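PDB 6LCJ: alpha-galactosidase from Thermus thermophilus, which probably hydrolyses terminal alpha-linked galactose from oligosaccharides, as many family 36 glycoside hydrolases do, and assembles as a hexamer. Local coordinates for residues G26-G31 against G130-L135; W30-R35 against L123-G128; F45-W50 against G86-S91; L106-L111 against A145-L150; G112-G117 against P312-E317. All blocks are in the same frame, centred on the assembly; numbering follows the deposited sequence.

Interaction 1 (G26-G31 against G130-L135)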
# COMPACT_ATOMS: atom_id res chain seq x y z
N GLY E 26 -29.06 10.62 42.22
CA GLY E 26 -29.41 10.34 40.84
C GLY E 26 -30.24 9.09 40.72
O GLY E 26 -31.22 8.90 41.45
N VAL E 27 -29.86 8.20 39.80
CA VAL E 27 -30.61 6.98 39.53
C VAL E 27 -29.62 5.84 39.32
O VAL E 27 -28.42 6.04 39.14
CB VAL E 27 -31.53 7.11 38.30
CG1 VAL E 27 -32.70 8.05 38.59
CG2 VAL E 27 -30.73 7.57 37.08
N ARG E 28 -30.16 4.64 39.30
CA ARG E 28 -29.39 3.43 39.07
C ARG E 28 -29.97 2.70 37.86
O ARG E 28 -31.17 2.40 37.83
CB ARG E 28 -29.39 2.54 40.30
CG ARG E 28 -28.51 1.34 40.17
CD ARG E 28 -28.56 0.48 41.41
NE ARG E 28 -28.12 1.18 42.61
CZ ARG E 28 -27.12 0.76 43.37
NH1 ARG E 28 -26.48 -0.37 43.05
NH2 ARG E 28 -26.77 1.45 44.45
N LEU E 29 -29.12 2.44 36.88
CA LEU E 29 -29.50 1.73 35.66
C LEU E 29 -29.02 0.29 35.75
O LEU E 29 -28.15 -0.04 36.55
CB LEU E 29 -28.88 2.41 34.44
CG LEU E 29 -29.05 3.93 34.38
CD1 LEU E 29 -28.46 4.49 33.09
CD2 LEU E 29 -30.53 4.32 34.51
N TRP E 30 -29.62 -0.57 34.93
CA TRP E 30 -29.10 -1.91 34.74
C TRP E 30 -28.92 -2.22 33.27
O TRP E 30 -29.75 -1.82 32.44
CB TRP E 30 -30.01 -2.96 35.35
CG TRP E 30 -29.42 -3.46 36.59
CD1 TRP E 30 -28.49 -4.46 36.72
CD2 TRP E 30 -29.66 -2.95 37.90
NE1 TRP E 30 -28.15 -4.62 38.05
CE2 TRP E 30 -28.86 -3.71 38.79
CE3 TRP E 30 -30.49 -1.95 38.41
CZ2 TRP E 30 -28.87 -3.48 40.17
CZ3 TRP E 30 -30.49 -1.72 39.77
CH2 TRP E 30 -29.69 -2.49 40.64
N GLY E 31 -27.84 -2.93 32.95
CA GLY E 31 -27.67 -3.39 31.59
C GLY E 31 -26.24 -3.56 31.14
O GLY E 31 -25.36 -2.76 31.48
N GLY E 130 -23.02 -8.35 32.62
CA GLY E 130 -23.66 -7.06 32.83
C GLY E 130 -23.49 -6.47 34.22
O GLY E 130 -22.69 -6.95 35.02
N GLY E 131 -24.24 -5.42 34.53
CA GLY E 131 -24.11 -4.82 35.84
C GLY E 131 -24.91 -3.54 35.94
O GLY E 131 -25.67 -3.18 35.04
N ALA E 132 -24.71 -2.87 37.07
CA ALA E 132 -25.44 -1.66 37.41
C ALA E 132 -24.61 -0.43 37.07
O ALA E 132 -23.41 -0.51 36.79
CB ALA E 132 -25.81 -1.66 38.90
N TRP E 133 -25.27 0.72 37.14
CA TRP E 133 -24.70 1.99 36.75
C TRP E 133 -25.26 3.08 37.64
O TRP E 133 -26.42 3.02 38.05
CB TRP E 133 -25.02 2.37 35.30
CG TRP E 133 -24.55 1.40 34.28
CD1 TRP E 133 -25.22 0.31 33.82
CD2 TRP E 133 -23.30 1.44 33.58
NE1 TRP E 133 -24.47 -0.34 32.88
CE2 TRP E 133 -23.28 0.34 32.71
CE3 TRP E 133 -22.20 2.30 33.60
CZ2 TRP E 133 -22.20 0.07 31.86
CZ3 TRP E 133 -21.12 2.02 32.76
CH2 TRP E 133 -21.13 0.92 31.91
N PHE E 134 -24.44 4.08 37.92
CA PHE E 134 -24.90 5.30 38.55
C PHE E 134 -25.00 6.35 37.47
O PHE E 134 -24.08 6.49 36.66
CB PHE E 134 -23.94 5.75 39.65
CG PHE E 134 -24.40 6.99 40.35
CD1 PHE E 134 -25.63 7.02 40.99
CD2 PHE E 134 -23.63 8.13 40.36
CE1 PHE E 134 -26.08 8.15 41.63
CE2 PHE E 134 -24.07 9.28 40.99
CZ PHE E 134 -25.30 9.29 41.64
N LEU E 135 -26.13 7.05 37.42
CA LEU E 135 -26.31 8.13 36.46
C LEU E 135 -26.80 9.36 37.21
O LEU E 135 -27.72 9.28 38.02
CB LEU E 135 -27.30 7.75 35.36
CG LEU E 135 -27.86 8.91 34.53
CD1 LEU E 135 -26.83 9.40 33.54
CD2 LEU E 135 -29.15 8.51 33.83

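Interaction 2 (W30-R35 against L123-G128)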
# COMPACT_ATOMS: atom_id res chain seq x y z
N TRP E 30 -29.62 -0.57 34.93
CA TRP E 30 -29.10 -1.91 34.74
C TRP E 30 -28.92 -2.22 33.27
O TRP E 30 -29.75 -1.82 32.44
CB TRP E 30 -30.01 -2.96 35.35
CG TRP E 30 -29.42 -3.46 36.59
CD1 TRP E 30 -28.49 -4.46 36.72
CD2 TRP E 30 -29.66 -2.95 37.90
NE1 TRP E 30 -28.15 -4.62 38.05
CE2 TRP E 30 -28.86 -3.71 38.79
CE3 TRP E 30 -30.49 -1.95 38.41
CZ2 TRP E 30 -28.87 -3.48 40.17
CZ3 TRP E 30 -30.49 -1.72 39.77
CH2 TRP E 30 -29.69 -2.49 40.64
N GLY E 31 -27.84 -2.93 32.95
CA GLY E 31 -27.67 -3.39 31.59
C GLY E 31 -26.24 -3.56 31.14
O GLY E 31 -25.36 -2.76 31.48
N ARG E 32 -25.98 -4.62 30.37
CA ARG E 32 -24.67 -4.80 29.78
C ARG E 32 -24.27 -3.57 28.97
O ARG E 32 -23.11 -3.15 29.00
CB ARG E 32 -24.64 -6.05 28.91
CG ARG E 32 -23.28 -6.74 28.87
CD ARG E 32 -23.06 -7.48 27.56
NE ARG E 32 -21.65 -7.78 27.31
CZ ARG E 32 -20.99 -7.42 26.20
NH1 ARG E 32 -21.62 -6.75 25.24
NH2 ARG E 32 -19.71 -7.72 26.05
N GLU E 33 -25.22 -2.98 28.25
CA GLU E 33 -24.96 -1.74 27.53
C GLU E 33 -26.06 -0.74 27.85
O GLU E 33 -27.24 -1.09 27.86
CB GLU E 33 -24.88 -1.96 26.02
CG GLU E 33 -24.33 -0.72 25.33
CD GLU E 33 -24.15 -0.90 23.85
OE1 GLU E 33 -23.60 -1.94 23.42
OE2 GLU E 33 -24.58 0.02 23.11
N VAL E 34 -25.66 0.50 28.13
CA VAL E 34 -26.61 1.56 28.42
C VAL E 34 -26.23 2.78 27.60
O VAL E 34 -25.05 3.01 27.30
CB VAL E 34 -26.68 1.91 29.93
CG1 VAL E 34 -27.12 0.69 30.74
CG2 VAL E 34 -25.35 2.45 30.44
N ARG E 35 -27.24 3.55 27.20
CA ARG E 35 -27.04 4.72 26.37
C ARG E 35 -27.75 5.89 27.04
O ARG E 35 -28.93 5.80 27.34
CB ARG E 35 -27.57 4.50 24.96
CG ARG E 35 -26.91 3.34 24.26
CD ARG E 35 -26.96 3.48 22.76
NE ARG E 35 -26.19 2.42 22.13
CZ ARG E 35 -26.23 2.13 20.83
NH1 ARG E 35 -27.01 2.82 20.02
NH2 ARG E 35 -25.48 1.14 20.36
N LEU E 123 -22.07 6.19 26.32
CA LEU E 123 -22.39 4.78 26.14
C LEU E 123 -21.55 3.95 27.10
O LEU E 123 -20.32 3.95 27.02
CB LEU E 123 -22.17 4.36 24.69
CG LEU E 123 -22.68 2.97 24.27
CD1 LEU E 123 -22.90 2.91 22.77
CD2 LEU E 123 -21.68 1.91 24.68
N GLY E 124 -22.21 3.22 28.00
CA GLY E 124 -21.54 2.33 28.92
C GLY E 124 -21.68 0.89 28.47
O GLY E 124 -22.77 0.45 28.10
N ARG E 125 -20.57 0.16 28.50
CA ARG E 125 -20.53 -1.21 28.01
C ARG E 125 -19.70 -2.06 28.95
O ARG E 125 -18.50 -1.84 29.11
CB ARG E 125 -19.96 -1.27 26.59
CG ARG E 125 -19.98 -2.67 25.99
CD ARG E 125 -19.51 -2.68 24.56
NE ARG E 125 -20.41 -1.92 23.71
CZ ARG E 125 -20.07 -1.44 22.52
NH1 ARG E 125 -18.85 -1.65 22.05
NH2 ARG E 125 -20.96 -0.76 21.81
N TYR E 126 -20.34 -3.05 29.57
CA TYR E 126 -19.63 -4.04 30.36
C TYR E 126 -18.97 -5.05 29.44
O TYR E 126 -19.56 -5.48 28.44
CB TYR E 126 -20.59 -4.75 31.32
CG TYR E 126 -20.79 -4.04 32.65
CD1 TYR E 126 -19.85 -4.12 33.67
CD2 TYR E 126 -21.93 -3.28 32.89
CE1 TYR E 126 -20.03 -3.46 34.89
CE2 TYR E 126 -22.12 -2.62 34.10
CZ TYR E 126 -21.17 -2.71 35.09
OH TYR E 126 -21.39 -2.06 36.27
N ALA E 127 -17.72 -5.41 29.75
CA ALA E 127 -16.98 -6.33 28.89
C ALA E 127 -17.43 -7.78 29.11
O ALA E 127 -17.73 -8.50 28.15
CB ALA E 127 -15.48 -6.19 29.13
N GLY E 128 -17.47 -8.22 30.36
CA GLY E 128 -18.01 -9.53 30.66
C GLY E 128 -19.49 -9.51 30.97
O GLY E 128 -20.30 -9.06 30.16

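Interaction 3 (F45-W50 against G86-S91)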
# COMPACT_ATOMS: atom_id res chain seq x y z
N PHE E 45 -15.73 15.76 27.42
CA PHE E 45 -15.91 14.38 27.85
C PHE E 45 -14.89 14.08 28.94
O PHE E 45 -13.70 14.39 28.78
CB PHE E 45 -15.76 13.40 26.68
CG PHE E 45 -15.63 11.92 27.10
CD1 PHE E 45 -16.62 11.30 27.85
CD2 PHE E 45 -14.53 11.17 26.71
CE1 PHE E 45 -16.50 9.95 28.22
CE2 PHE E 45 -14.41 9.81 27.07
CZ PHE E 45 -15.39 9.21 27.82
N PHE E 46 -15.35 13.51 30.05
CA PHE E 46 -14.42 13.10 31.10
C PHE E 46 -13.83 11.74 30.73
O PHE E 46 -14.52 10.71 30.72
CB PHE E 46 -15.09 13.05 32.46
CG PHE E 46 -14.16 12.58 33.55
CD1 PHE E 46 -13.06 13.33 33.89
CD2 PHE E 46 -14.37 11.36 34.19
CE1 PHE E 46 -12.18 12.90 34.88
CE2 PHE E 46 -13.51 10.93 35.18
CZ PHE E 46 -12.41 11.70 35.53
N ARG E 47 -12.54 11.74 30.44
CA ARG E 47 -11.84 10.57 29.97
C ARG E 47 -11.10 9.97 31.16
O ARG E 47 -10.05 10.48 31.56
CB ARG E 47 -10.90 10.95 28.83
CG ARG E 47 -10.35 9.78 28.04
CD ARG E 47 -9.03 9.28 28.61
NE ARG E 47 -8.53 8.16 27.83
CZ ARG E 47 -7.51 7.40 28.20
NH1 ARG E 47 -6.88 7.63 29.34
NH2 ARG E 47 -7.12 6.39 27.42
N HIS E 48 -11.66 8.91 31.75
CA HIS E 48 -11.04 8.25 32.89
C HIS E 48 -10.19 7.06 32.43
O HIS E 48 -10.71 6.03 31.98
CB HIS E 48 -12.07 7.79 33.90
CG HIS E 48 -11.44 7.28 35.15
ND1 HIS E 48 -11.49 5.96 35.53
CD2 HIS E 48 -10.63 7.90 36.04
CE1 HIS E 48 -10.78 5.80 36.64
NE2 HIS E 48 -10.25 6.97 36.97
N GLY E 49 -8.87 7.18 32.59
CA GLY E 49 -7.98 6.09 32.24
C GLY E 49 -8.08 4.90 33.19
O GLY E 49 -8.64 4.97 34.29
N TRP E 50 -7.50 3.79 32.75
CA TRP E 50 -7.73 2.50 33.40
C TRP E 50 -7.00 2.39 34.73
O TRP E 50 -7.58 1.92 35.72
CB TRP E 50 -7.27 1.38 32.49
CG TRP E 50 -7.57 0.01 33.00
CD1 TRP E 50 -8.71 -0.41 33.63
CD2 TRP E 50 -6.72 -1.13 32.92
NE1 TRP E 50 -8.62 -1.75 33.94
CE2 TRP E 50 -7.41 -2.22 33.51
CE3 TRP E 50 -5.43 -1.35 32.39
CZ2 TRP E 50 -6.86 -3.49 33.59
CZ3 TRP E 50 -4.89 -2.62 32.47
CH2 TRP E 50 -5.60 -3.68 33.06
N GLY E 86 -10.44 4.39 17.85
CA GLY E 86 -10.54 5.70 17.22
C GLY E 86 -11.49 6.66 17.91
O GLY E 86 -11.38 7.87 17.72
N ALA E 87 -12.43 6.14 18.69
CA ALA E 87 -13.34 6.97 19.46
C ALA E 87 -12.79 7.14 20.87
O ALA E 87 -11.74 6.60 21.23
CB ALA E 87 -14.74 6.36 19.45
N TRP E 88 -13.48 7.92 21.69
CA TRP E 88 -13.01 8.26 23.03
C TRP E 88 -13.64 7.30 24.03
O TRP E 88 -14.84 7.41 24.33
CB TRP E 88 -13.36 9.70 23.37
CG TRP E 88 -12.45 10.73 22.77
CD1 TRP E 88 -12.73 11.55 21.71
CD2 TRP E 88 -11.13 11.07 23.20
NE1 TRP E 88 -11.66 12.37 21.46
CE2 TRP E 88 -10.67 12.10 22.37
CE3 TRP E 88 -10.30 10.61 24.22
CZ2 TRP E 88 -9.41 12.67 22.51
CZ3 TRP E 88 -9.05 11.18 24.37
CH2 TRP E 88 -8.62 12.20 23.52
N TRP E 89 -12.83 6.39 24.57
CA TRP E 89 -13.28 5.41 25.55
C TRP E 89 -12.58 5.67 26.89
O TRP E 89 -11.38 5.88 26.93
CB TRP E 89 -12.96 3.98 25.10
CG TRP E 89 -13.90 3.38 24.12
CD1 TRP E 89 -13.75 3.31 22.77
CD2 TRP E 89 -15.14 2.70 24.42
NE1 TRP E 89 -14.81 2.65 22.20
CE2 TRP E 89 -15.68 2.26 23.19
CE3 TRP E 89 -15.85 2.45 25.60
CZ2 TRP E 89 -16.88 1.58 23.11
CZ3 TRP E 89 -17.05 1.76 25.51
CH2 TRP E 89 -17.55 1.33 24.27
N GLY E 90 -13.35 5.63 27.98
CA GLY E 90 -12.80 5.69 29.31
C GLY E 90 -13.11 4.41 30.08
O GLY E 90 -13.92 3.59 29.65
N SER E 91 -12.47 4.27 31.23
CA SER E 91 -12.66 3.10 32.08
C SER E 91 -13.63 3.40 33.22
O SER E 91 -13.44 4.36 33.98
CB SER E 91 -11.34 2.62 32.66
OG SER E 91 -11.60 1.77 33.78
O HOH W 1 -9.57 7.19 25.52
O HOH W 2 -10.46 2.15 36.60

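Interaction 4 (L106-L111 against A145-L150)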
# COMPACT_ATOMS: atom_id res chain seq x y z
N LEU E 106 -22.00 9.04 34.05
CA LEU E 106 -22.39 7.64 33.94
C LEU E 106 -21.24 6.80 34.47
O LEU E 106 -20.16 6.78 33.87
CB LEU E 106 -22.71 7.27 32.49
CG LEU E 106 -23.02 5.80 32.26
CD1 LEU E 106 -24.45 5.49 32.73
CD2 LEU E 106 -22.79 5.39 30.80
N GLY E 107 -21.46 6.09 35.58
CA GLY E 107 -20.41 5.31 36.20
C GLY E 107 -20.78 3.89 36.58
O GLY E 107 -21.83 3.65 37.18
N ALA E 108 -19.92 2.93 36.25
CA ALA E 108 -20.19 1.54 36.60
C ALA E 108 -20.12 1.31 38.10
O ALA E 108 -19.27 1.85 38.81
CB ALA E 108 -19.19 0.63 35.90
N LEU E 109 -21.03 0.48 38.60
CA LEU E 109 -21.02 0.03 39.98
C LEU E 109 -20.44 -1.37 40.14
O LEU E 109 -20.32 -1.84 41.27
CB LEU E 109 -22.44 0.09 40.56
CG LEU E 109 -23.00 1.51 40.65
CD1 LEU E 109 -24.37 1.54 41.28
CD2 LEU E 109 -22.04 2.41 41.41
N ASP E 110 -20.08 -2.04 39.04
CA ASP E 110 -19.44 -3.35 39.03
C ASP E 110 -18.16 -3.30 38.20
O ASP E 110 -17.83 -2.29 37.56
CB ASP E 110 -20.38 -4.43 38.48
CG ASP E 110 -21.63 -4.61 39.31
OD1 ASP E 110 -21.53 -4.98 40.51
OD2 ASP E 110 -22.74 -4.39 38.77
N LEU E 111 -17.47 -4.44 38.15
CA LEU E 111 -16.20 -4.59 37.46
C LEU E 111 -16.37 -4.68 35.94
O LEU E 111 -17.37 -5.18 35.43
CB LEU E 111 -15.50 -5.88 37.91
CG LEU E 111 -15.09 -6.03 39.36
CD1 LEU E 111 -14.93 -7.51 39.70
CD2 LEU E 111 -13.80 -5.27 39.61
N ALA E 145 -18.88 13.09 43.72
CA ALA E 145 -18.96 12.67 45.12
C ALA E 145 -20.11 11.69 45.35
O ALA E 145 -20.00 10.80 46.20
CB ALA E 145 -19.10 13.90 46.02
N ALA E 146 -21.20 11.82 44.60
CA ALA E 146 -22.32 10.91 44.77
C ALA E 146 -22.02 9.54 44.17
O ALA E 146 -22.49 8.53 44.68
CB ALA E 146 -23.59 11.51 44.16
N TYR E 147 -21.25 9.50 43.08
CA TYR E 147 -20.80 8.22 42.53
C TYR E 147 -19.86 7.52 43.50
O TYR E 147 -19.99 6.31 43.74
CB TYR E 147 -20.13 8.46 41.17
CG TYR E 147 -19.54 7.23 40.47
CD1 TYR E 147 -20.25 6.04 40.36
CD2 TYR E 147 -18.26 7.28 39.92
CE1 TYR E 147 -19.71 4.94 39.71
CE2 TYR E 147 -17.71 6.19 39.27
CZ TYR E 147 -18.43 5.02 39.17
OH TYR E 147 -17.87 3.94 38.53
N ALA E 148 -18.90 8.26 44.07
CA ALA E 148 -17.91 7.64 44.95
C ALA E 148 -18.56 6.95 46.15
O ALA E 148 -18.06 5.92 46.60
CB ALA E 148 -16.89 8.68 45.41
N ARG E 149 -19.69 7.48 46.65
CA ARG E 149 -20.36 6.87 47.80
C ARG E 149 -20.89 5.49 47.48
O ARG E 149 -21.03 4.65 48.38
CB ARG E 149 -21.50 7.75 48.29
CG ARG E 149 -21.02 8.91 49.14
CD ARG E 149 -22.08 9.95 49.28
NE ARG E 149 -21.50 11.28 49.38
CZ ARG E 149 -21.99 12.35 48.76
NH1 ARG E 149 -23.06 12.23 47.98
NH2 ARG E 149 -21.41 13.53 48.91
N LEU E 150 -21.18 5.21 46.22
CA LEU E 150 -21.70 3.91 45.82
C LEU E 150 -20.60 2.90 45.50
O LEU E 150 -20.91 1.78 45.07
CB LEU E 150 -22.64 4.09 44.63
CG LEU E 150 -23.80 4.99 45.04
CD1 LEU E 150 -24.66 5.37 43.85
CD2 LEU E 150 -24.64 4.28 46.10

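Interaction 5 (G112-G117 against P312-E317)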
# COMPACT_ATOMS: atom_id res chain seq x y z
N GLY E 112 -15.34 -4.25 35.22
CA GLY E 112 -15.19 -4.61 33.83
C GLY E 112 -15.93 -3.76 32.84
O GLY E 112 -16.27 -4.24 31.76
N ALA E 113 -16.19 -2.49 33.16
CA ALA E 113 -16.95 -1.60 32.30
C ALA E 113 -16.07 -0.55 31.64
O ALA E 113 -15.03 -0.14 32.18
CB ALA E 113 -18.07 -0.92 33.09
N ARG E 114 -16.49 -0.11 30.46
CA ARG E 114 -15.90 1.02 29.76
C ARG E 114 -17.02 1.98 29.37
O ARG E 114 -18.19 1.59 29.30
CB ARG E 114 -15.13 0.58 28.53
CG ARG E 114 -13.96 -0.34 28.83
CD ARG E 114 -13.31 -0.68 27.53
NE ARG E 114 -12.19 -1.60 27.62
CZ ARG E 114 -12.26 -2.89 27.31
NH1 ARG E 114 -13.41 -3.45 26.93
NH2 ARG E 114 -11.17 -3.64 27.40
N VAL E 115 -16.67 3.24 29.13
CA VAL E 115 -17.67 4.26 28.81
C VAL E 115 -17.19 5.07 27.62
O VAL E 115 -16.09 5.64 27.65
CB VAL E 115 -17.97 5.18 30.01
CG1 VAL E 115 -18.91 6.29 29.58
CG2 VAL E 115 -18.59 4.38 31.14
N LEU E 116 -18.03 5.13 26.58
CA LEU E 116 -17.74 5.86 25.36
C LEU E 116 -18.42 7.23 25.42
O LEU E 116 -19.59 7.33 25.80
CB LEU E 116 -18.21 5.07 24.14
CG LEU E 116 -18.28 5.73 22.76
CD1 LEU E 116 -16.91 5.96 22.19
CD2 LEU E 116 -19.07 4.82 21.85
N GLY E 117 -17.67 8.26 25.09
CA GLY E 117 -18.22 9.60 25.11
C GLY E 117 -18.19 10.22 23.74
O GLY E 117 -17.13 10.29 23.12
N PRO E 312 -6.21 -8.49 29.69
CA PRO E 312 -5.90 -7.41 28.75
C PRO E 312 -6.70 -6.14 28.94
O PRO E 312 -6.84 -5.39 28.00
CB PRO E 312 -6.26 -8.05 27.39
CG PRO E 312 -7.29 -9.12 27.72
CD PRO E 312 -7.35 -9.29 29.22
N GLY E 313 -7.22 -5.89 30.13
CA GLY E 313 -7.97 -4.67 30.33
C GLY E 313 -9.23 -4.95 31.11
O GLY E 313 -9.22 -5.80 32.01
N ALA E 314 -10.32 -4.26 30.76
CA ALA E 314 -11.59 -4.43 31.48
C ALA E 314 -11.96 -5.90 31.63
O ALA E 314 -12.54 -6.29 32.65
CB ALA E 314 -12.71 -3.68 30.76
N GLU E 315 -11.60 -6.73 30.64
CA GLU E 315 -11.92 -8.16 30.66
C GLU E 315 -11.20 -8.90 31.78
O GLU E 315 -11.67 -9.97 32.19
CB GLU E 315 -11.57 -8.80 29.32
CG GLU E 315 -12.36 -8.29 28.15
CD GLU E 315 -11.89 -6.92 27.61
OE1 GLU E 315 -10.85 -6.38 28.09
OE2 GLU E 315 -12.57 -6.39 26.69
N GLY E 316 -10.08 -8.38 32.27
CA GLY E 316 -9.32 -9.03 33.31
C GLY E 316 -9.62 -8.56 34.71
O GLY E 316 -8.99 -9.03 35.66
N GLU E 317 -10.59 -7.66 34.88
CA GLU E 317 -10.80 -7.08 36.20
C GLU E 317 -11.34 -8.11 37.19
O GLU E 317 -10.94 -8.11 38.36
CB GLU E 317 -11.71 -5.86 36.08
CG GLU E 317 -11.00 -4.64 35.53
CD GLU E 317 -11.84 -3.36 35.58
OE1 GLU E 317 -12.98 -3.40 36.09
OE2 GLU E 317 -11.34 -2.30 35.15
O HOH W 3 -12.58 -0.88 33.27

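Interaction 1 (G26-G31 against G130-L135)
V27, L29, W133 and L135 line the inner face of an antiparallel strand pair in the seven-stranded sheet of the N-terminal beta-sandwich. V27 with L135 and L29 with W133 are its hydrogen-bonded pairs, R28 with F134 and W30 with A132 the non-hydrogen-bonded ones. Beyond the last bridge, G31 N still reaches G131 O at 3.0 Å. On the inner face V27 and L135 run side by side, with V27 CG2 3.7 Å from L135 CD2. L29 CB lies 4.0 Å from W133 CB. At its other end L29 turns CD1 to the CB of L135. Branched aliphatic residues suit this interior, where L29 also packs on L15 and A17 of strand 12-17, in the other sheet.

On the outer face the small A132 lets an indole settle on it: A132 CB sits over one face of the W30 ring, in a CH-pi contact 4.0 Å from the centroid of the five-membered ring. Glycines meet steric demands at both ends. A CB on G26 would run into L135 O, and one on G31 would strike the carbonyl oxygen of W30. In W133, chi1 of -59° together with chi2 of 88° brings NE1 to the side of G31. There W133 NE1 donates to G31 O at 2.9 Å, almost perfectly straight at 177°, the oxygen lying in the plane of the indole.

Interaction 2 (W30-R35 against L123-G128)
The R32 guanidinium has Y126 O over one face, 3.0 Å above its plane, while A127 O and G128 O stand at its edge. R32 NH2 donates to A127 O at 3.0 Å, and R32 NE makes a weak, long bond to G128 O; an extended arginine can thus gather carbonyls from the turn that ends the partner strand. The Y126 ring presents its edge to G31 O.

Farther along, the E33 carboxylate lies between two arginines. R35 approaches OE2 side-on, its NE 3.1 Å from E33 OE2, with the oxygen in the guanidinium plane. R125 NE instead comes to E33 OE1 from above the carboxylate plane, at 3.2 Å, and the two flat groups are turned 47° apart. With CG anti to the backbone N (chi1 -168°) and the chain extended, E33 reaches both and passes over L123. With an alanine here, R35 and R125 would probably lose their shared counter-charge and be freer to turn.

Backbone bonds pair V34 with G124 in antiparallel fashion. Strands 33-37 and 122-126 are neighbours in the six-stranded sheet of the sandwich, flanked by strands 12-17 and 113-117, and the salt-bridge network faces G257 of the second subunit.

Interaction 3 (F45-W50 against G86-S91)
H48 and S91 close the tight end of this contact with two bonds. S91 N meets H48 O at 2.6 Å, nearly straight (174°), and H48 ND1 returns a bond to S91 O at 3.0 Å, with the oxygen in the plane of the imidazole. CG of H48 stands anti to the backbone N (chi1 -172°), which lays the ring alongside S91; its far nitrogen, NE2, bonds to NE of R390. S91 is small enough for its CB to fit 3.7 Å from W50 CA, and G90 suits the crossing because a CB there would press on H48 N. This end also holds a water, which donates to W50 O at 3.0 Å and is hydrogen-bonded to S91 OG.

Strand 44-48 belongs to the seven-stranded sheet of the beta-sandwich. Strand 89-91, outermost within this chain in the six-stranded sheet, meets it near the edge of the seven-stranded one, the short segments crossing at 53°.

The other end is looser and partly wet. F45 CD2 comes 3.8 Å from W88 CB, and R47 lays its CG against the partly exposed W88 indole, guanidinium and ring planes nearly perpendicular. R47 NE reaches W89 O through a water, while its NH2 forms a salt bridge with D78.

Interaction 4 (L106-L111 against A145-L150)
Y147 OH donates to A108 O across only 2.5 Å, the one hydrogen bond between strand 102-108 and helix 140-149 here. The hydroxyl approaches a little out of the carbonyl plane, with a C=O...O angle of 133°. Tyrosine suits the place because it combines length, a flat face and a terminal donor. CG of Y147 lies anti to the backbone N (chi1 177°), which extends the ring from the helix toward the strand. One ring face lies over the backbone of G107, with Y147 CZ 3.6 Å from G107 CA. A CB on G107 would clash with Y147 CZ, so glycine suits this position. A108 turns its small methyl the other way, to the sandwich interior and Y126.

The helix follows the last sandwich strand, 132-137, precedes the first barrel strand, 161-164, and packs against the outer face of the seven-stranded sheet. F134 of that sheet fills in beside A146, Y147 and L150, and on the barrel side A148 O accepts a bond from N396.

L109 supplies the apolar part. Its CD2 meets the edge of the tyrosine ring, 3.8 Å from Y147 CE1, the two side chains running antiparallel past one another. The same methyl touches L150, with L109 CD2 3.7 Å from L150 CB. L150 N bonds to Y147 O at 3.0 Å, and R28 of strand 26-30 packs on both leucines.

Interaction 5 (G112-G117 against P312-E317)
R114 and E315 form a two-pronged salt bridge across this contact, end-on from the guanidinium. R114 NH2 donates to E315 OE1 at 2.8 Å, on the syn side of the carboxylate, and R114 NH1 to E315 OE2 at 3.1 Å, from above the carboxylate plane; NH2 also makes a weak bond to OE2. The chain of R114 is extended from CG to NE, long enough to pass over A314, whose CB lies 3.5 Å above the centre of the guanidinium; a small alanine lets the guanidinium lie flat over it. The remaining nitrogen, NE, forms a salt bridge with D79, whose OD2 also takes the amide of A314. A leucine in place of R114 would probably leave E315 and D79 without their cationic mate and A314 CB uncovered.

E317 satisfies the backbone on the other side. G112 N donates to E317 OE1 at 2.7 Å, meeting it from above the carboxylate plane. OE2 receives W50 NE1 and a water, 2.7 Å from E317 OE2, which also donates to A113 O. Thus both carboxylate oxygens and the carbonyl are accounted for. G112 has the positive phi (85°) that glycine adopts easily, and a CB would crowd A314 O. Within the loop G316 N bonds to G313 O, closing a tight turn.

Strand 113-117 lies between strands 122-126 and 89-91 in the six-stranded sheet, while the loop follows strand 298-303 of the TIM barrel and leads into helix 317-331, joining the two domains.

Overall arrangement
Interactions 1 and 2 lie in the two facing sheets of the beta-sandwich, their centres about 9 Å apart, and W133 and Y126 meet between them, W133 CE2 3.5 Å from Y126 CE2; A132 O and Y126 OH are 2.6 Å apart. The strand of interaction 4 neighbours that of interaction 1, with F134 N 2.7 Å from G107 O, and its helix covers the outer face. Interaction 3 joins the sheets on the barrel side, about 18 Å from interaction 1 by centres. It meets interaction 5, where W50 NE1 lies 3.0 Å from E317 OE2. Interaction 5 alone crosses to a loop at the C-terminal end of a barrel strand, the side on which TIM-barrel enzymes hold their active site.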